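Local coordinates for Serine/threonine-protein kinase Tel1 (Chaetomium thermophilum, PDB 6SKY) that probably acts as an ATP-dependent serine/threonine kinase that senses DNA damage and activates checkpoint signalling, phosphorylating proteins at Ser-Gln or Thr-Gln sites, at residues 2553-2565 with 2648-2662. Residues are numbered along the deposited sequence; the frame is centred on the assembly and turned at random.
Sequences NPIPPPTLQIEVS and TYKVLPLTSSSGLIE. With AGS (phosphothiophosphoric acid-adenylate ester), chain C.
Pro2558 meets two leucine methyls of the beta hairpin 2651-2662 with the CB-CG side of its ring: its CB lies 3.5 Å from Leu2660 CD1 and 3.7 Å from Leu2652 CD2, and the Leu2660 side chain runs obliquely across the proline. Next to it, Thr2559 turns its methyl, not its hydroxyl, to the strand, with CG2 3.8 Å from Leu2660 CB and the two side chains nearly perpendicular. A type I turn from Pro2557 to Leu2560 brings these residues together, and Gln2607 of the neighbouring strand 2604-2611 also touches both.

Lys2650 supplies the polar link. With CG anti to the backbone N (chi1 175°) and a bend at chi2, its chain runs with CB and CG against Thr2559 O and CE against Pro2558 O, and Lys2650 NZ donates to Leu2560 O at 3.1 Å. Gln2561 slides past this lysine in the opposite direction and crosses Glu2662 at about a right angle, its CG 3.7 Å from Glu2662 OE2.

On the other side of the hairpin is the nucleotide: Glu2662 O accepts a 2.8 Å hydrogen bond from N6 of the ATP analogue, while Tyr2649 OH bonds to the backbone N of Asp2779, a magnesium ligand. Glu2662 O and Val2664 N, both bonded to the nucleotide, match the adenine-reading backbone of a kinase hinge. Away from that site, the lysine bond is the one directional link between loop and hairpin, its ammonium 44° out of the carbonyl plane; the loop otherwise rests on methyl and methylene packing.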
loop_
_atom_site.group_PDB
_atom_site.type_symbol
_atom_site.label_atom_id
_atom_site.label_comp_id
_atom_site.label_asym_id
_atom_site.label_seq_id
_atom_site.Cartn_x
_atom_site.Cartn_y
_atom_site.Cartn_z
ATOM N N ASN A 2553 -0.779 29.209 -56.272
ATOM C CA ASN A 2553 -1.015 27.887 -55.686
ATOM C C ASN A 2553 -1.528 28.015 -54.261
ATOM O O ASN A 2553 -0.743 28.340 -53.353
ATOM C CB ASN A 2553 0.268 27.061 -55.697
ATOM C CG ASN A 2553 0.774 26.791 -57.083
ATOM O OD1 ASN A 2553 1.895 27.150 -57.424
ATOM N ND2 ASN A 2553 -0.044 26.139 -57.894
ATOM N N PRO A 2554 -2.802 27.753 -53.998
ATOM C CA PRO A 2554 -3.306 27.877 -52.625
ATOM C C PRO A 2554 -3.174 26.598 -51.811
ATOM O O PRO A 2554 -3.632 25.534 -52.230
ATOM C CB PRO A 2554 -4.775 28.257 -52.835
ATOM C CG PRO A 2554 -5.117 27.774 -54.225
ATOM C CD PRO A 2554 -3.860 27.348 -54.931
ATOM N N ILE A 2555 -2.554 26.703 -50.641
ATOM C CA ILE A 2555 -2.367 25.584 -49.719
ATOM C C ILE A 2555 -2.624 26.077 -48.308
ATOM O O ILE A 2555 -2.618 27.287 -48.051
ATOM C CB ILE A 2555 -0.948 25.001 -49.806
ATOM C CG1 ILE A 2555 0.065 26.075 -49.435
ATOM C CG2 ILE A 2555 -0.674 24.462 -51.173
ATOM C CD1 ILE A 2555 1.373 25.531 -49.033
ATOM N N PRO A 2556 -2.850 25.168 -47.367
ATOM C CA PRO A 2556 -2.861 25.565 -45.973
ATOM C C PRO A 2556 -1.472 25.991 -45.549
ATOM O O PRO A 2556 -0.484 25.587 -46.174
ATOM C CB PRO A 2556 -3.305 24.290 -45.246
ATOM C CG PRO A 2556 -2.961 23.217 -46.151
ATOM C CD PRO A 2556 -3.188 23.746 -47.514
ATOM N N PRO A 2557 -1.350 26.824 -44.525
ATOM C CA PRO A 2557 -0.029 27.211 -44.052
ATOM C C PRO A 2557 0.756 25.985 -43.633
ATOM O O PRO A 2557 0.246 25.138 -42.887
ATOM C CB PRO A 2557 -0.337 28.116 -42.856
ATOM C CG PRO A 2557 -1.716 28.569 -43.092
ATOM C CD PRO A 2557 -2.417 27.446 -43.735
ATOM N N PRO A 2558 1.986 25.833 -44.113
ATOM C CA PRO A 2558 2.703 24.577 -43.877
ATOM C C PRO A 2558 3.000 24.318 -42.420
ATOM O O PRO A 2558 3.261 23.169 -42.056
ATOM C CB PRO A 2558 3.989 24.753 -44.687
ATOM C CG PRO A 2558 3.724 25.881 -45.594
ATOM C CD PRO A 2558 2.794 26.781 -44.883
ATOM N N THR A 2559 2.954 25.340 -41.573
ATOM C CA THR A 2559 3.241 25.213 -40.155
ATOM C C THR A 2559 1.984 25.157 -39.308
ATOM O O THR A 2559 2.069 25.273 -38.086
ATOM C CB THR A 2559 4.114 26.369 -39.698
ATOM O OG1 THR A 2559 3.406 27.596 -39.897
ATOM C CG2 THR A 2559 5.382 26.403 -40.493
ATOM N N LEU A 2560 0.825 24.992 -39.923
ATOM C CA LEU A 2560 -0.422 24.840 -39.195
ATOM C C LEU A 2560 -0.627 23.376 -38.845
ATOM O O LEU A 2560 -0.468 22.501 -39.700
ATOM C CB LEU A 2560 -1.593 25.350 -40.031
ATOM C CG LEU A 2560 -2.987 25.011 -39.525
ATOM C CD1 LEU A 2560 -3.314 25.849 -38.322
ATOM C CD2 LEU A 2560 -4.000 25.215 -40.615
ATOM N N GLN A 2561 -0.987 23.112 -37.595
ATOM C CA GLN A 2561 -1.231 21.752 -37.135
ATOM C C GLN A 2561 -2.646 21.347 -37.516
ATOM O O GLN A 2561 -3.619 21.901 -37.001
ATOM C CB GLN A 2561 -1.021 21.656 -35.630
ATOM C CG GLN A 2561 0.211 22.387 -35.146
ATOM C CD GLN A 2561 0.588 22.021 -33.732
ATOM O OE1 GLN A 2561 0.764 22.886 -32.882
ATOM N NE2 GLN A 2561 0.724 20.731 -33.475
ATOM N N ILE A 2562 -2.762 20.381 -38.417
ATOM C CA ILE A 2562 -4.044 19.902 -38.909
ATOM C C ILE A 2562 -4.372 18.600 -38.199
ATOM O O ILE A 2562 -3.565 17.666 -38.199
ATOM C CB ILE A 2562 -4.009 19.697 -40.432
ATOM C CG1 ILE A 2562 -3.573 20.974 -41.135
ATOM C CG2 ILE A 2562 -5.354 19.264 -40.946
ATOM C CD1 ILE A 2562 -3.467 20.824 -42.619
ATOM N N GLU A 2563 -5.552 18.529 -37.598
ATOM C CA GLU A 2563 -5.991 17.285 -36.992
ATOM C C GLU A 2563 -6.454 16.318 -38.069
ATOM O O GLU A 2563 -6.890 16.722 -39.147
ATOM C CB GLU A 2563 -7.119 17.537 -35.998
ATOM C CG GLU A 2563 -6.795 18.593 -34.965
ATOM C CD GLU A 2563 -5.620 18.218 -34.089
ATOM O OE1 GLU A 2563 -5.461 17.020 -33.781
ATOM O OE2 GLU A 2563 -4.851 19.122 -33.708
ATOM N N VAL A 2564 -6.356 15.031 -37.769
ATOM C CA VAL A 2564 -6.717 13.997 -38.730
ATOM C C VAL A 2564 -8.230 13.842 -38.740
ATOM O O VAL A 2564 -8.868 13.791 -37.684
ATOM C CB VAL A 2564 -6.015 12.676 -38.392
ATOM C CG1 VAL A 2564 -6.155 11.701 -39.525
ATOM C CG2 VAL A 2564 -4.557 12.921 -38.102
ATOM N N SER A 2565 -8.813 13.770 -39.931
ATOM C CA SER A 2565 -10.259 13.755 -40.096
ATOM C C SER A 2565 -10.738 12.340 -40.377
ATOM O O SER A 2565 -10.365 11.746 -41.390
ATOM C CB SER A 2565 -10.685 14.688 -41.225
ATOM O OG SER A 2565 -10.769 16.024 -40.773
ATOM N N THR A 2648 2.874 22.203 -27.715
ATOM C CA THR A 2648 3.551 21.726 -28.907
ATOM C C THR A 2648 3.686 22.841 -29.934
ATOM O O THR A 2648 2.995 23.858 -29.879
ATOM C CB THR A 2648 2.790 20.550 -29.516
ATOM O OG1 THR A 2648 1.417 20.907 -29.684
ATOM C CG2 THR A 2648 2.864 19.347 -28.613
ATOM N N TYR A 2649 4.611 22.648 -30.863
ATOM C CA TYR A 2649 4.694 23.477 -32.050
ATOM C C TYR A 2649 4.949 22.548 -33.224
ATOM O O TYR A 2649 4.922 21.326 -33.083
ATOM C CB TYR A 2649 5.739 24.592 -31.889
ATOM C CG TYR A 2649 7.189 24.188 -31.874
ATOM C CD1 TYR A 2649 8.095 24.818 -32.695
ATOM C CD2 TYR A 2649 7.661 23.224 -31.015
ATOM C CE1 TYR A 2649 9.412 24.480 -32.687
ATOM C CE2 TYR A 2649 8.981 22.877 -31.006
ATOM C CZ TYR A 2649 9.850 23.511 -31.843
ATOM O OH TYR A 2649 11.178 23.180 -31.843
ATOM N N LYS A 2650 5.169 23.110 -34.401
ATOM C CA LYS A 2650 5.264 22.316 -35.615
ATOM C C LYS A 2650 6.576 22.600 -36.315
ATOM O O LYS A 2650 6.849 23.743 -36.679
ATOM C CB LYS A 2650 4.094 22.602 -36.547
ATOM C CG LYS A 2650 4.212 21.908 -37.864
ATOM C CD LYS A 2650 2.986 21.116 -38.166
ATOM C CE LYS A 2650 3.032 20.602 -39.572
ATOM N NZ LYS A 2650 1.668 20.304 -40.065
ATOM N N VAL A 2651 7.378 21.564 -36.503
ATOM C CA VAL A 2651 8.597 21.634 -37.290
ATOM C C VAL A 2651 8.354 20.873 -38.579
ATOM O O VAL A 2651 7.806 19.769 -38.560
ATOM C CB VAL A 2651 9.804 21.053 -36.535
ATOM C CG1 VAL A 2651 11.079 21.468 -37.198
ATOM C CG2 VAL A 2651 9.793 21.502 -35.106
ATOM N N LEU A 2652 8.758 21.458 -39.700
ATOM C CA LEU A 2652 8.570 20.840 -41.007
ATOM C C LEU A 2652 9.890 20.898 -41.752
ATOM O O LEU A 2652 10.246 21.954 -42.297
ATOM C CB LEU A 2652 7.474 21.549 -41.784
ATOM C CG LEU A 2652 7.166 21.040 -43.178
ATOM C CD1 LEU A 2652 6.539 19.689 -43.077
ATOM C CD2 LEU A 2652 6.241 21.991 -43.841
ATOM N N PRO A 2653 10.655 19.810 -41.782
ATOM C CA PRO A 2653 11.907 19.810 -42.542
ATOM C C PRO A 2653 11.617 19.686 -44.029
ATOM O O PRO A 2653 10.898 18.782 -44.455
ATOM C CB PRO A 2653 12.644 18.576 -42.015
ATOM C CG PRO A 2653 11.901 18.161 -40.810
ATOM C CD PRO A 2653 10.502 18.574 -41.010
ATOM N N LEU A 2654 12.165 20.605 -44.820
ATOM C CA LEU A 2654 11.960 20.559 -46.261
ATOM C C LEU A 2654 13.055 19.744 -46.931
ATOM O O LEU A 2654 12.777 18.789 -47.658
ATOM C CB LEU A 2654 11.917 21.974 -46.836
ATOM C CG LEU A 2654 10.641 22.763 -46.579
ATOM C CD1 LEU A 2654 10.800 24.161 -47.089
ATOM C CD2 LEU A 2654 9.481 22.088 -47.249
ATOM N N THR A 2655 14.304 20.116 -46.695
ATOM C CA THR A 2655 15.444 19.376 -47.205
ATOM C C THR A 2655 16.392 19.100 -46.052
ATOM O O THR A 2655 16.061 19.390 -44.902
ATOM C CB THR A 2655 16.137 20.161 -48.315
ATOM O OG1 THR A 2655 16.286 21.523 -47.909
ATOM C CG2 THR A 2655 15.311 20.121 -49.578
ATOM N N SER A 2656 17.566 18.549 -46.329
ATOM C CA SER A 2656 18.545 18.330 -45.273
ATOM C C SER A 2656 19.221 19.610 -44.833
ATOM O O SER A 2656 20.169 19.556 -44.049
ATOM C CB SER A 2656 19.604 17.325 -45.725
ATOM O OG SER A 2656 19.101 16.002 -45.694
ATOM N N SER A 2657 18.759 20.756 -45.315
ATOM C CA SER A 2657 19.392 22.023 -44.989
ATOM C C SER A 2657 18.393 23.139 -44.723
ATOM O O SER A 2657 18.808 24.289 -44.563
ATOM C CB SER A 2657 20.326 22.436 -46.122
ATOM O OG SER A 2657 19.668 22.324 -47.371
ATOM N N SER A 2658 17.098 22.851 -44.671
ATOM C CA SER A 2658 16.117 23.918 -44.581
ATOM C C SER A 2658 14.831 23.384 -43.977
ATOM O O SER A 2658 14.526 22.193 -44.052
ATOM C CB SER A 2658 15.841 24.536 -45.955
ATOM O OG SER A 2658 15.324 23.573 -46.852
ATOM N N GLY A 2659 14.069 24.296 -43.392
ATOM C CA GLY A 2659 12.796 23.908 -42.824
ATOM C C GLY A 2659 11.931 25.106 -42.540
ATOM O O GLY A 2659 12.357 26.256 -42.643
ATOM N N LEU A 2660 10.688 24.811 -42.196
ATOM C CA LEU A 2660 9.734 25.797 -41.720
ATOM C C LEU A 2660 9.398 25.469 -40.277
ATOM O O LEU A 2660 8.962 24.356 -39.978
ATOM C CB LEU A 2660 8.466 25.791 -42.560
ATOM C CG LEU A 2660 8.641 25.979 -44.053
ATOM C CD1 LEU A 2660 7.298 25.910 -44.702
ATOM C CD2 LEU A 2660 9.284 27.306 -44.305
ATOM N N ILE A 2661 9.580 26.434 -39.393
ATOM C CA ILE A 2661 9.244 26.270 -37.989
ATOM C C ILE A 2661 8.088 27.193 -37.661
ATOM O O ILE A 2661 8.054 28.343 -38.099
ATOM C CB ILE A 2661 10.455 26.551 -37.090
ATOM C CG1 ILE A 2661 11.624 25.698 -37.538
ATOM C CG2 ILE A 2661 10.139 26.206 -35.689
ATOM C CD1 ILE A 2661 12.805 25.822 -36.659
ATOM N N GLU A 2662 7.132 26.680 -36.907
ATOM C CA GLU A 2662 5.989 27.477 -36.500
ATOM C C GLU A 2662 6.425 28.490 -35.464
ATOM O O GLU A 2662 6.982 28.123 -34.429
ATOM C CB GLU A 2662 4.904 26.578 -35.936
ATOM C CG GLU A 2662 3.675 27.302 -35.510
ATOM C CD GLU A 2662 2.777 26.443 -34.658
ATOM O OE1 GLU A 2662 2.884 26.518 -33.420
ATOM O OE2 GLU A 2662 1.967 25.682 -35.220
HETATM P PG AGS C . 21.566 30.477 -30.849
HETATM S S1G AGS C . 21.684 30.519 -28.904
HETATM O O2G AGS C . 21.065 29.089 -31.328
HETATM O O3G AGS C . 22.965 30.755 -31.462
HETATM P PB AGS C . 19.038 31.336 -31.208
HETATM O O1B AGS C . 18.757 30.442 -30.071
HETATM O O2B AGS C . 18.448 32.740 -31.096
HETATM O O3B AGS C . 20.582 31.556 -31.369
HETATM P PA AGS C . 17.403 31.462 -33.402
HETATM O O1A AGS C . 18.068 32.211 -34.474
HETATM O O2A AGS C . 16.395 30.420 -33.881
HETATM O O3A AGS C . 18.450 30.688 -32.516
HETATM O "O5'" AGS C . 16.719 32.514 -32.465
HETATM C "C5'" AGS C . 15.658 33.319 -32.996
HETATM C "C4'" AGS C . 14.930 34.004 -31.873
HETATM O "O4'" AGS C . 13.531 33.675 -31.944
HETATM C "C3'" AGS C . 15.371 33.615 -30.468
HETATM O "O3'" AGS C . 15.206 34.698 -29.563
HETATM C "C2'" AGS C . 14.449 32.446 -30.135
HETATM O "O2'" AGS C . 14.188 32.383 -28.740
HETATM C "C1'" AGS C . 13.169 32.806 -30.888
HETATM N N9 AGS C . 12.494 31.653 -31.462
HETATM C C8 AGS C . 13.077 30.555 -32.029
HETATM N N7 AGS C . 12.225 29.666 -32.471
HETATM C C5 AGS C . 10.993 30.221 -32.176
HETATM C C6 AGS C . 9.678 29.771 -32.386
HETATM N N6 AGS C . 9.375 28.611 -32.971
HETATM N N1 AGS C . 8.672 30.565 -31.972
HETATM C C2 AGS C . 8.968 31.727 -31.386
HETATM N N3 AGS C . 10.166 32.255 -31.134
HETATM C C4 AGS C . 11.142 31.445 -31.554
#